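Local coordinates for protein toll-like receptor 13 (Mus musculus, PDB 4Z0C) that recognises and binds bacterial 23S rRNA as an innate immune receptor and signals through MYD88 and TRAF6 to activate NF-kappa-B, at residues Leu477-Asn482 against Leu501-Asn506; Lys528-Glu533 against Asn545-Leu550; Asn434-Leu439 against Ser456-Lys461. All coordinates share one frame; numbering follows the deposited sequence.

Contact 1: Leu477-Asn482 against Leu501-Asn506. With nucleotides of chain C.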
loop_
_atom_site.group_PDB
_atom_site.type_symbol
_atom_site.label_atom_id
_atom_site.label_comp_id
_atom_site.label_asym_id
_atom_site.label_seq_id
_atom_site.Cartn_x
_atom_site.Cartn_y
_atom_site.Cartn_z
ATOM N N LEU A 477 16.986 11.871 1.995
ATOM C CA LEU A 477 16.195 11.552 0.808
ATOM C C LEU A 477 15.057 10.621 1.190
ATOM O O LEU A 477 15.290 9.487 1.625
ATOM C CB LEU A 477 17.079 10.928 -0.283
ATOM C CG LEU A 477 16.461 10.425 -1.596
ATOM C CD1 LEU A 477 15.676 11.489 -2.412
ATOM C CD2 LEU A 477 17.561 9.814 -2.459
ATOM N N ASP A 478 13.833 11.113 1.030
ATOM C CA ASP A 478 12.636 10.365 1.381
ATOM C C ASP A 478 11.938 9.838 0.115
ATOM O O ASP A 478 11.394 10.619 -0.678
ATOM C CB ASP A 478 11.677 11.256 2.162
ATOM C CG ASP A 478 10.450 10.500 2.670
ATOM O OD1 ASP A 478 10.216 9.363 2.215
ATOM O OD2 ASP A 478 9.704 11.044 3.515
ATOM N N LEU A 479 11.956 8.514 -0.066
ATOM C CA LEU A 479 11.314 7.860 -1.213
ATOM C C LEU A 479 10.250 6.866 -0.775
ATOM O O LEU A 479 9.919 5.955 -1.515
ATOM C CB LEU A 479 12.354 7.145 -2.082
ATOM C CG LEU A 479 13.202 8.059 -2.961
ATOM C CD1 LEU A 479 14.428 7.354 -3.510
ATOM C CD2 LEU A 479 12.351 8.594 -4.097
ATOM N N MET A 480 9.732 7.031 0.436
ATOM C CA MET A 480 8.728 6.114 0.979
ATOM C C MET A 480 7.419 6.123 0.201
ATOM O O MET A 480 7.049 7.129 -0.421
ATOM C CB MET A 480 8.447 6.452 2.446
ATOM C CG MET A 480 9.714 6.460 3.331
ATOM S SD MET A 480 9.810 5.182 4.605
ATOM C CE MET A 480 8.377 5.506 5.629
ATOM N N TYR A 481 6.718 4.996 0.238
ATOM C CA TYR A 481 5.401 4.892 -0.395
ATOM C C TYR A 481 5.405 5.218 -1.884
ATOM O O TYR A 481 4.656 6.055 -2.349
ATOM C CB TYR A 481 4.374 5.732 0.344
ATOM C CG TYR A 481 4.079 5.176 1.702
ATOM C CD1 TYR A 481 3.137 4.176 1.868
ATOM C CD2 TYR A 481 4.776 5.617 2.819
ATOM C CE1 TYR A 481 2.873 3.643 3.118
ATOM C CE2 TYR A 481 4.523 5.084 4.079
ATOM C CZ TYR A 481 3.564 4.109 4.219
ATOM O OH TYR A 481 3.303 3.576 5.462
ATOM N N ASN A 482 6.267 4.535 -2.618
ATOM C CA ASN A 482 6.215 4.538 -4.063
ATOM C C ASN A 482 6.106 3.121 -4.567
ATOM O O ASN A 482 5.600 2.257 -3.854
ATOM C CB ASN A 482 7.418 5.263 -4.654
ATOM C CG ASN A 482 7.285 6.768 -4.550
ATOM O OD1 ASN A 482 6.540 7.382 -5.317
ATOM N ND2 ASN A 482 7.993 7.366 -3.601
ATOM N N LEU A 501 18.467 7.694 4.054
ATOM C CA LEU A 501 17.759 7.240 2.865
ATOM C C LEU A 501 16.566 6.377 3.265
ATOM O O LEU A 501 16.720 5.347 3.909
ATOM C CB LEU A 501 18.698 6.484 1.929
ATOM C CG LEU A 501 18.060 5.823 0.703
ATOM C CD1 LEU A 501 17.445 6.859 -0.231
ATOM C CD2 LEU A 501 19.090 4.961 -0.053
ATOM N N LYS A 502 15.375 6.814 2.875
ATOM C CA LYS A 502 14.137 6.160 3.278
ATOM C C LYS A 502 13.413 5.520 2.092
ATOM O O LYS A 502 12.900 6.213 1.224
ATOM C CB LYS A 502 13.231 7.180 3.938
ATOM C CG LYS A 502 13.877 7.877 5.150
ATOM C CD LYS A 502 12.916 8.837 5.779
ATOM C CE LYS A 502 13.514 9.450 7.026
ATOM N NZ LYS A 502 12.543 10.352 7.713
ATOM N N LEU A 503 13.360 4.197 2.074
ATOM C CA LEU A 503 12.830 3.468 0.928
ATOM C C LEU A 503 11.745 2.492 1.349
ATOM O O LEU A 503 11.454 1.538 0.643
ATOM C CB LEU A 503 13.952 2.712 0.236
ATOM C CG LEU A 503 14.920 3.511 -0.635
ATOM C CD1 LEU A 503 16.089 2.607 -1.036
ATOM C CD2 LEU A 503 14.240 4.058 -1.863
ATOM N N GLY A 504 11.180 2.704 2.525
ATOM C CA GLY A 504 10.180 1.790 3.041
ATOM C C GLY A 504 8.911 1.845 2.221
ATOM O O GLY A 504 8.681 2.811 1.520
ATOM N N PHE A 505 8.099 0.795 2.303
ATOM C CA PHE A 505 6.808 0.742 1.616
ATOM C C PHE A 505 6.888 0.992 0.119
ATOM O O PHE A 505 6.081 1.717 -0.452
ATOM C CB PHE A 505 5.800 1.658 2.296
ATOM C CG PHE A 505 5.693 1.421 3.768
ATOM C CD1 PHE A 505 4.816 0.474 4.262
ATOM C CD2 PHE A 505 6.498 2.116 4.655
ATOM C CE1 PHE A 505 4.722 0.235 5.632
ATOM C CE2 PHE A 505 6.417 1.887 6.026
ATOM C CZ PHE A 505 5.529 0.937 6.513
ATOM N N ASN A 506 7.889 0.379 -0.501
ATOM C CA ASN A 506 7.938 0.235 -1.943
ATOM C C ASN A 506 7.685 -1.223 -2.371
ATOM O O ASN A 506 6.912 -1.939 -1.727
ATOM C CB ASN A 506 9.275 0.752 -2.465
ATOM C CG ASN A 506 9.287 2.249 -2.612
ATOM O OD1 ASN A 506 8.870 2.776 -3.640
ATOM N ND2 ASN A 506 9.737 2.950 -1.577
ATOM P P G C 3 0.739 4.827 8.774
ATOM O OP1 G C 3 0.113 4.423 7.508
ATOM O OP2 G C 3 0.690 3.874 9.908
ATOM O "O5'" G C 3 2.252 5.194 8.436
ATOM C "C5'" G C 3 3.250 4.189 8.643
ATOM C "C4'" G C 3 4.584 4.741 9.091
ATOM O "O4'" G C 3 5.214 5.448 7.995
ATOM C "C3'" G C 3 4.552 5.721 10.267
ATOM O "O3'" G C 3 5.779 5.619 10.988
ATOM C "C2'" G C 3 4.546 7.069 9.560
ATOM O "O2'" G C 3 5.059 8.112 10.350
ATOM C "C1'" G C 3 5.461 6.785 8.367
ATOM N N9 G C 3 5.233 7.602 7.182
ATOM C C8 G C 3 4.067 7.730 6.470
ATOM N N7 G C 3 4.201 8.504 5.431
ATOM C C5 G C 3 5.533 8.897 5.448
ATOM C C6 G C 3 6.266 9.739 4.569
ATOM O O6 G C 3 5.889 10.353 3.573
ATOM N N1 G C 3 7.588 9.859 4.955
ATOM C C2 G C 3 8.141 9.256 6.058
ATOM N N2 G C 3 9.440 9.512 6.254
ATOM N N3 G C 3 7.474 8.474 6.889
ATOM C C4 G C 3 6.186 8.339 6.524
#

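Contact 2: Lys528-Glu533 against Asn545-Leu550. With nucleotides of chain C.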
loop_
_atom_site.group_PDB
_atom_site.type_symbol
_atom_site.label_atom_id
_atom_site.label_comp_id
_atom_site.label_asym_id
_atom_site.label_seq_id
_atom_site.Cartn_x
_atom_site.Cartn_y
_atom_site.Cartn_z
ATOM N N LYS A 528 24.019 6.909 7.175
ATOM C CA LYS A 528 23.890 6.491 8.568
ATOM C C LYS A 528 22.582 5.749 8.850
ATOM O O LYS A 528 22.535 4.887 9.733
ATOM C CB LYS A 528 24.030 7.700 9.502
ATOM C CG LYS A 528 25.248 8.557 9.175
ATOM C CD LYS A 528 25.652 9.474 10.323
ATOM C CE LYS A 528 27.170 9.555 10.420
ATOM N NZ LYS A 528 27.783 8.186 10.339
ATOM N N GLN A 529 21.515 6.104 8.128
ATOM C CA GLN A 529 20.214 5.454 8.325
ATOM C C GLN A 529 19.577 4.988 7.019
ATOM O O GLN A 529 19.489 5.731 6.045
ATOM C CB GLN A 529 19.250 6.366 9.075
ATOM C CG GLN A 529 19.902 7.084 10.235
ATOM C CD GLN A 529 18.904 7.784 11.154
ATOM O OE1 GLN A 529 18.238 8.750 10.767
ATOM N NE2 GLN A 529 18.807 7.294 12.387
ATOM N N LEU A 530 19.160 3.728 7.011
ATOM C CA LEU A 530 18.507 3.132 5.867
ATOM C C LEU A 530 17.182 2.535 6.302
ATOM O O LEU A 530 17.138 1.687 7.193
ATOM C CB LEU A 530 19.405 2.036 5.283
ATOM C CG LEU A 530 18.908 1.188 4.117
ATOM C CD1 LEU A 530 18.341 2.059 2.984
ATOM C CD2 LEU A 530 20.057 0.300 3.613
ATOM N N ASN A 531 16.100 2.965 5.668
ATOM C CA ASN A 531 14.793 2.373 5.944
ATOM C C ASN A 531 14.309 1.507 4.769
ATOM O O ASN A 531 14.115 2.010 3.673
ATOM C CB ASN A 531 13.784 3.474 6.256
ATOM C CG ASN A 531 12.415 2.938 6.627
ATOM O OD1 ASN A 531 11.979 1.901 6.119
ATOM N ND2 ASN A 531 11.709 3.668 7.502
ATOM N N LEU A 532 14.111 0.208 5.005
ATOM C CA LEU A 532 13.591 -0.698 3.968
ATOM C C LEU A 532 12.373 -1.439 4.492
ATOM O O LEU A 532 12.105 -2.566 4.106
ATOM C CB LEU A 532 14.638 -1.703 3.528
ATOM C CG LEU A 532 15.846 -1.139 2.792
ATOM C CD1 LEU A 532 16.929 -2.203 2.732
ATOM C CD2 LEU A 532 15.461 -0.699 1.419
ATOM N N GLU A 533 11.638 -0.804 5.389
ATOM C CA GLU A 533 10.485 -1.452 5.977
ATOM C C GLU A 533 9.342 -1.702 4.992
ATOM O O GLU A 533 9.151 -0.965 4.022
ATOM C CB GLU A 533 9.957 -0.608 7.134
ATOM C CG GLU A 533 10.985 -0.287 8.194
ATOM C CD GLU A 533 10.346 0.289 9.442
ATOM O OE1 GLU A 533 9.139 0.619 9.400
ATOM O OE2 GLU A 533 11.043 0.412 10.468
ATOM N N ASN A 545 25.046 -9.587 -1.600
ATOM C CA ASN A 545 25.911 -8.418 -1.448
ATOM C C ASN A 545 25.077 -7.130 -1.343
ATOM O O ASN A 545 25.526 -6.027 -1.703
ATOM C CB ASN A 545 26.866 -8.309 -2.632
ATOM C CG ASN A 545 26.133 -8.186 -3.948
ATOM O OD1 ASN A 545 24.957 -8.548 -4.045
ATOM N ND2 ASN A 545 26.806 -7.644 -4.959
ATOM N N PHE A 546 23.858 -7.276 -0.841
ATOM C CA PHE A 546 22.927 -6.165 -0.842
ATOM C C PHE A 546 23.434 -4.932 -0.102
ATOM O O PHE A 546 23.126 -3.804 -0.511
ATOM C CB PHE A 546 21.581 -6.610 -0.284
ATOM C CG PHE A 546 20.444 -5.696 -0.647
ATOM C CD1 PHE A 546 20.083 -5.517 -1.969
ATOM C CD2 PHE A 546 19.728 -5.027 0.345
ATOM C CE1 PHE A 546 19.036 -4.692 -2.306
ATOM C CE2 PHE A 546 18.670 -4.207 0.024
ATOM C CZ PHE A 546 18.329 -4.026 -1.304
ATOM N N PHE A 547 24.227 -5.137 0.955
ATOM C CA PHE A 547 24.657 -4.017 1.829
ATOM C C PHE A 547 26.103 -3.544 1.676
ATOM O O PHE A 547 26.593 -2.750 2.478
ATOM C CB PHE A 547 24.351 -4.338 3.298
ATOM C CG PHE A 547 22.892 -4.519 3.561
ATOM C CD1 PHE A 547 22.017 -3.443 3.413
ATOM C CD2 PHE A 547 22.383 -5.755 3.913
ATOM C CE1 PHE A 547 20.663 -3.599 3.633
ATOM C CE2 PHE A 547 21.027 -5.922 4.135
ATOM C CZ PHE A 547 20.167 -4.834 4.003
ATOM N N GLN A 548 26.760 -4.034 0.638
ATOM C CA GLN A 548 28.110 -3.641 0.258
ATOM C C GLN A 548 28.249 -2.112 0.215
ATOM O O GLN A 548 27.405 -1.410 -0.345
ATOM C CB GLN A 548 28.412 -4.235 -1.125
ATOM C CG GLN A 548 29.862 -4.221 -1.583
ATOM C CD GLN A 548 30.690 -5.334 -0.977
ATOM O OE1 GLN A 548 30.187 -6.158 -0.208
ATOM N NE2 GLN A 548 31.973 -5.371 -1.329
ATOM N N GLY A 549 29.309 -1.601 0.829
ATOM C CA GLY A 549 29.654 -0.198 0.736
ATOM C C GLY A 549 29.125 0.612 1.904
ATOM O O GLY A 549 29.364 1.818 1.987
ATOM N N LEU A 550 28.421 -0.063 2.810
ATOM C CA LEU A 550 27.716 0.605 3.896
ATOM C C LEU A 550 28.410 0.505 5.274
ATOM O O LEU A 550 27.758 0.297 6.300
ATOM C CB LEU A 550 26.274 0.097 3.964
ATOM C CG LEU A 550 25.369 0.634 2.842
ATOM C CD1 LEU A 550 23.969 0.054 2.913
ATOM C CD2 LEU A 550 25.303 2.146 2.931
ATOM P P A C 5 6.628 6.349 18.061
ATOM O OP1 A C 5 6.344 7.026 19.339
ATOM O OP2 A C 5 7.498 6.995 17.049
ATOM O "O5'" A C 5 7.350 4.959 18.333
ATOM C "C5'" A C 5 7.019 4.140 19.442
ATOM C "C4'" A C 5 8.097 3.122 19.668
ATOM O "O4'" A C 5 7.911 2.042 18.717
ATOM C "C3'" A C 5 9.526 3.634 19.471
ATOM O "O3'" A C 5 10.414 2.990 20.389
ATOM C "C2'" A C 5 9.850 3.219 18.029
ATOM O "O2'" A C 5 11.222 3.004 17.750
ATOM C "C1'" A C 5 9.037 1.935 17.860
ATOM N N9 A C 5 8.526 1.767 16.499
ATOM C C8 A C 5 7.227 1.957 16.091
ATOM N N7 A C 5 7.041 1.735 14.810
ATOM C C5 A C 5 8.295 1.374 14.353
ATOM C C6 A C 5 8.752 1.024 13.081
ATOM N N6 A C 5 7.952 0.995 12.015
ATOM N N1 A C 5 10.057 0.710 12.941
ATOM C C2 A C 5 10.834 0.756 14.024
ATOM N N3 A C 5 10.517 1.080 15.275
ATOM C C4 A C 5 9.216 1.373 15.379
#

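Contact 3: Asn434-Leu439 against Ser456-Lys461. With nucleotides of chain C.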
loop_
_atom_site.group_PDB
_atom_site.type_symbol
_atom_site.label_atom_id
_atom_site.label_comp_id
_atom_site.label_asym_id
_atom_site.label_seq_id
_atom_site.Cartn_x
_atom_site.Cartn_y
_atom_site.Cartn_z
ATOM N N ASN A 434 2.442 13.996 -4.538
ATOM C CA ASN A 434 2.029 14.393 -5.873
ATOM C C ASN A 434 1.631 13.175 -6.716
ATOM O O ASN A 434 1.179 12.174 -6.163
ATOM C CB ASN A 434 3.094 15.271 -6.532
ATOM C CG ASN A 434 3.069 16.715 -5.986
ATOM O OD1 ASN A 434 2.162 17.485 -6.289
ATOM N ND2 ASN A 434 4.070 17.079 -5.202
ATOM N N ASN A 435 1.748 13.271 -8.037
ATOM C CA ASN A 435 1.419 12.159 -8.936
ATOM C C ASN A 435 2.612 11.807 -9.808
ATOM O O ASN A 435 2.440 11.471 -10.974
ATOM C CB ASN A 435 0.256 12.525 -9.879
ATOM C CG ASN A 435 -1.043 12.820 -9.144
ATOM O OD1 ASN A 435 -1.393 12.143 -8.171
ATOM N ND2 ASN A 435 -1.768 13.827 -9.616
ATOM N N ILE A 436 3.824 11.922 -9.284
ATOM C CA ILE A 436 4.981 11.784 -10.155
ATOM C C ILE A 436 5.307 10.325 -10.366
ATOM O O ILE A 436 5.485 9.591 -9.384
ATOM C CB ILE A 436 6.194 12.545 -9.618
ATOM C CG1 ILE A 436 5.850 14.025 -9.498
ATOM C CG2 ILE A 436 7.367 12.364 -10.551
ATOM C CD1 ILE A 436 6.747 14.819 -8.537
ATOM N N ARG A 437 5.371 9.908 -11.642
ATOM C CA ARG A 437 5.545 8.491 -12.024
ATOM C C ARG A 437 6.962 8.112 -12.420
ATOM O O ARG A 437 7.388 6.979 -12.182
ATOM C CB ARG A 437 4.573 8.084 -13.140
ATOM C CG ARG A 437 3.177 7.873 -12.610
ATOM C CD ARG A 437 2.133 7.620 -13.683
ATOM N NE ARG A 437 0.816 7.757 -13.071
ATOM C CZ ARG A 437 -0.235 6.994 -13.345
ATOM N NH1 ARG A 437 -0.153 6.034 -14.260
ATOM N NH2 ARG A 437 -1.380 7.206 -12.710
ATOM N N THR A 438 7.696 9.044 -13.017
ATOM C CA THR A 438 9.105 8.805 -13.318
ATOM C C THR A 438 9.965 10.023 -12.980
ATOM O O THR A 438 9.493 11.156 -12.967
ATOM C CB THR A 438 9.371 8.438 -14.800
ATOM O OG1 THR A 438 9.553 9.638 -15.555
ATOM C CG2 THR A 438 8.238 7.634 -15.380
ATOM N N LEU A 439 11.238 9.768 -12.706
ATOM C CA LEU A 439 12.194 10.817 -12.403
ATOM C C LEU A 439 13.197 10.865 -13.549
ATOM O O LEU A 439 13.827 9.857 -13.871
ATOM C CB LEU A 439 12.895 10.483 -11.092
ATOM C CG LEU A 439 13.217 11.558 -10.063
ATOM C CD1 LEU A 439 12.087 12.589 -9.873
ATOM C CD2 LEU A 439 13.555 10.868 -8.736
ATOM N N SER A 456 8.046 11.286 -1.329
ATOM C CA SER A 456 7.195 10.226 -0.830
ATOM C C SER A 456 5.757 10.326 -1.320
ATOM O O SER A 456 5.282 11.405 -1.666
ATOM C CB SER A 456 7.256 10.176 0.692
ATOM O OG SER A 456 6.764 11.377 1.234
ATOM N N HIS A 457 5.077 9.182 -1.356
ATOM C CA HIS A 457 3.664 9.116 -1.707
ATOM C C HIS A 457 3.386 9.628 -3.116
ATOM O O HIS A 457 2.352 10.246 -3.387
ATOM C CB HIS A 457 2.827 9.910 -0.706
ATOM C CG HIS A 457 2.787 9.325 0.665
ATOM N ND1 HIS A 457 1.961 8.272 0.998
ATOM C CD2 HIS A 457 3.434 9.674 1.803
ATOM C CE1 HIS A 457 2.107 7.993 2.282
ATOM N NE2 HIS A 457 2.984 8.839 2.793
ATOM N N ASN A 458 4.331 9.395 -4.004
ATOM C CA ASN A 458 4.083 9.582 -5.424
ATOM C C ASN A 458 3.741 8.232 -6.033
ATOM O O ASN A 458 3.303 7.322 -5.321
ATOM C CB ASN A 458 5.299 10.201 -6.077
ATOM C CG ASN A 458 5.399 11.666 -5.763
ATOM O OD1 ASN A 458 4.658 12.469 -6.328
ATOM N ND2 ASN A 458 6.272 12.025 -4.821
ATOM N N CYS A 459 3.894 8.088 -7.338
ATOM C CA CYS A 459 3.701 6.765 -7.937
ATOM C C CYS A 459 4.974 6.337 -8.648
ATOM O O CYS A 459 4.908 5.772 -9.739
ATOM C CB CYS A 459 2.543 6.779 -8.952
ATOM S SG CYS A 459 1.127 7.888 -8.592
ATOM N N LEU A 460 6.131 6.604 -8.046
ATOM C CA LEU A 460 7.400 6.387 -8.748
ATOM C C LEU A 460 7.682 4.910 -9.018
ATOM O O LEU A 460 7.702 4.102 -8.088
ATOM C CB LEU A 460 8.570 7.007 -7.994
ATOM C CG LEU A 460 8.687 8.524 -7.943
ATOM C CD1 LEU A 460 9.752 8.928 -6.913
ATOM C CD2 LEU A 460 9.019 9.073 -9.305
ATOM N N LYS A 461 7.880 4.572 -10.294
ATOM C CA LYS A 461 8.269 3.220 -10.706
ATOM C C LYS A 461 9.660 3.264 -11.321
ATOM O O LYS A 461 10.515 2.429 -11.029
ATOM C CB LYS A 461 7.295 2.664 -11.749
ATOM C CG LYS A 461 5.870 2.430 -11.257
ATOM C CD LYS A 461 5.189 1.320 -12.042
ATOM C CE LYS A 461 3.663 1.388 -11.959
ATOM N NZ LYS A 461 3.122 1.530 -10.582
ATOM P P G C 3 0.739 4.827 8.774
ATOM O OP1 G C 3 0.113 4.423 7.508
ATOM O OP2 G C 3 0.690 3.874 9.908
ATOM O "O5'" G C 3 2.252 5.194 8.436
ATOM C "C5'" G C 3 3.250 4.189 8.643
ATOM C "C4'" G C 3 4.584 4.741 9.091
ATOM O "O4'" G C 3 5.214 5.448 7.995
ATOM C "C3'" G C 3 4.552 5.721 10.267
ATOM O "O3'" G C 3 5.779 5.619 10.988
ATOM C "C2'" G C 3 4.546 7.069 9.560
ATOM O "O2'" G C 3 5.059 8.112 10.350
ATOM C "C1'" G C 3 5.461 6.785 8.367
ATOM N N9 G C 3 5.233 7.602 7.182
ATOM C C8 G C 3 4.067 7.730 6.470
ATOM N N7 G C 3 4.201 8.504 5.431
ATOM C C5 G C 3 5.533 8.897 5.448
ATOM C C6 G C 3 6.266 9.739 4.569
ATOM O O6 G C 3 5.889 10.353 3.573
ATOM N N1 G C 3 7.588 9.859 4.955
ATOM C C2 G C 3 8.141 9.256 6.058
ATOM N N2 G C 3 9.440 9.512 6.254
ATOM N N3 G C 3 7.474 8.474 6.889
ATOM C C4 G C 3 6.186 8.339 6.524
#

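Contact 1: Leu477-Asn482 against Leu501-Asn506
Leu-477 and Leu-501 pair in the strands of two neighbouring coils of a leucine-rich-repeat solenoid, the ectodomain of the receptor, and 477-482 and 501-506 run in parallel through consecutive repeats, LRR 19 and LRR 20. The backbone bonds come first. Lys-502 N donates to Leu-477 O, and Leu-479 N to Lys-502 O at 2.8 Å; beyond the short strands the pairing continues with Tyr-481 N on Gly-504 O. An asparagine side chain in each repeat then takes up backbone groups. Leu-479 O is gripped from opposite faces of its carbonyl plane, by Asn-482 ND2 of its own repeat and by Asn-506 ND2 of the next, the latter at 3.0 Å and nearly straight (173°). This is the asparagine ladder of the fold; it goes on through Asn-482 OD1 to Leu-460 N and Asn-506 OD1 to Leu-484 N.

Apolar contacts repeat with the same period. Leu-477 and Leu-501 lie side by side, as do Leu-479 and Leu-503, where Leu-503 CD2 sits 3.6 Å from Leu-479 CB. The aromatic pair shows the same regularity on the RNA side: Tyr-481 and Phe-505 form an offset stack with planes only 4° apart and centroids 4.5 Å apart. The slip places Phe-505 CB over the centre of the tyrosine ring and Tyr-481 OH over that of the phenylalanine. His-457 stacks with Tyr-481 too.

Within this contact Asp-478 hydrogen-bonds the guanine of G3 of chain C. With CG anti to the backbone N (chi1 -175°), its carboxylate is directed at the base. OD1 closes an Asx turn by accepting from Met-480 N, which fixes the group's rotation, while OD2 takes both G3 N1, at 2.8 Å, and G3 N2, at 3.1 Å.

Contact 2: Lys528-Glu533 against Asn545-Leu550
Two leucines of the 528-533 segment reach Phe-546, Phe-547 and Leu-550 by different first torsions: Leu-530 holds CG anti to its amide nitrogen (chi1 176°), whereas Leu-532 swings CG opposite the carbonyl carbon (chi1 -67°). Both methyl-bearing ends thus enter the hydrophobic core of one leucine-rich-repeat coil, LRR 21, whose strand 529-531 faces the returning loop 545-550 across the solenoid interior.

The contact is wholly apolar and slight in area. Leu-530 CD2 touches two partners, meeting Phe-547 CE1 at 3.9 Å and Leu-550 CD1 at 4.0 Å. Leu-532 CD1 touches both phenylalanines at their rims, in the plane of the Phe-546 ring. The two rings also pack on each other, Phe-546 CD2 resting over a face of Phe-547 and offset toward its rim. Phe-521 adds an edge-to-face partner for Phe-546, and Leu-556 of the next strand touches both Leu-530 and Phe-547.

The loop is shaped by consecutive turns, type I from Asn-545 to Gln-548 and type II from Phe-547 to Leu-550, with Gly-549 at positive phi.

On the strand's other side lies the RNA. Asn-531 OD1 receives Glu-533 N in an Asx turn, 2.8 Å and nearly straight, and the extended Glu-533 side chain meets the base of A5 of chain C: N6 of A5 donates to Glu-533 OE1 at 2.9 Å.

Contact 3: Asn434-Leu439 against Ser456-Lys461
Ile-436 meets Asn-458 through a hydrogen bond from backbone to side chain: Ile-436 N donates to Asn-458 OD1, 3.1 Å away and nearly straight at 167°. The reverse link follows at once, Cys-459 N donating to Ile-436 O. Farther along, Lys-461 N binds Arg-437 O at 3.1 Å, and Leu-460 CA makes a C-H...O contact with that same oxygen. Side chains add to this framework. Ile-436 and Leu-460 lie alongside each other, CG2 of the former 3.9 Å from CD2 of the latter, while Arg-437 CG rests on Cys-459 CB.

What positions these groups is the asparagine ladder of the leucine-rich-repeat fold. With CG opposite the carbonyl carbon (chi1 -76°), the Asn-458 side chain runs beside Ile-436; its ND2 binds Leu-455 O and Leu-431 O while OD1 serves the neighbouring repeat. Asn-434 does the equivalent job one repeat earlier, its ND2 bound to Leu-431 O and Leu-407 O.

The first two residues of 456-461 bind the RNA. Ser-456 OG donates to O6 of G3 of chain C at 2.7 Å, and His-457 NE2 donates to G3 N7 at 2.9 Å, the base nitrogen lying at the edge of the imidazole and in its plane. Two acceptors of the guanine's Hoogsteen edge, O6 and N7, are thereby matched by two donors from adjacent residues.

The far side reaches another subunit: Arg-437 NH2 binds Asp-433 O and Asn-435 OD1 of the second subunit, so this region joins the dimer interface. Within the chain, 434-439 ends on strand 438-439, which pairs in parallel with strand 462-463 immediately after Lys-461, while strand 452-454 precedes Ser-456 on the concave, strand-bearing side.

How the contacts relate
The three contacts follow one another along the solenoid, contact 3 first, then contact 1, then contact 2. Contacts 1 and 3 have centres about 11 Å apart and share G3 of chain C: Asp-478 takes the base's N1 and N2 side, Ser-456 and His-457 its O6 and N7 side. Met-480 O and His-457 N, 3.0 Å apart, probably bond across the boundary. Contact 2 lies about 13 Å between centres from contact 1, joined by probable bonds from Phe-505 N to Glu-533 O and Leu-503 N to Asn-531 O, and it serves A5 instead. Contacts 2 and 3 do not touch, their nearest atoms about 10 Å apart.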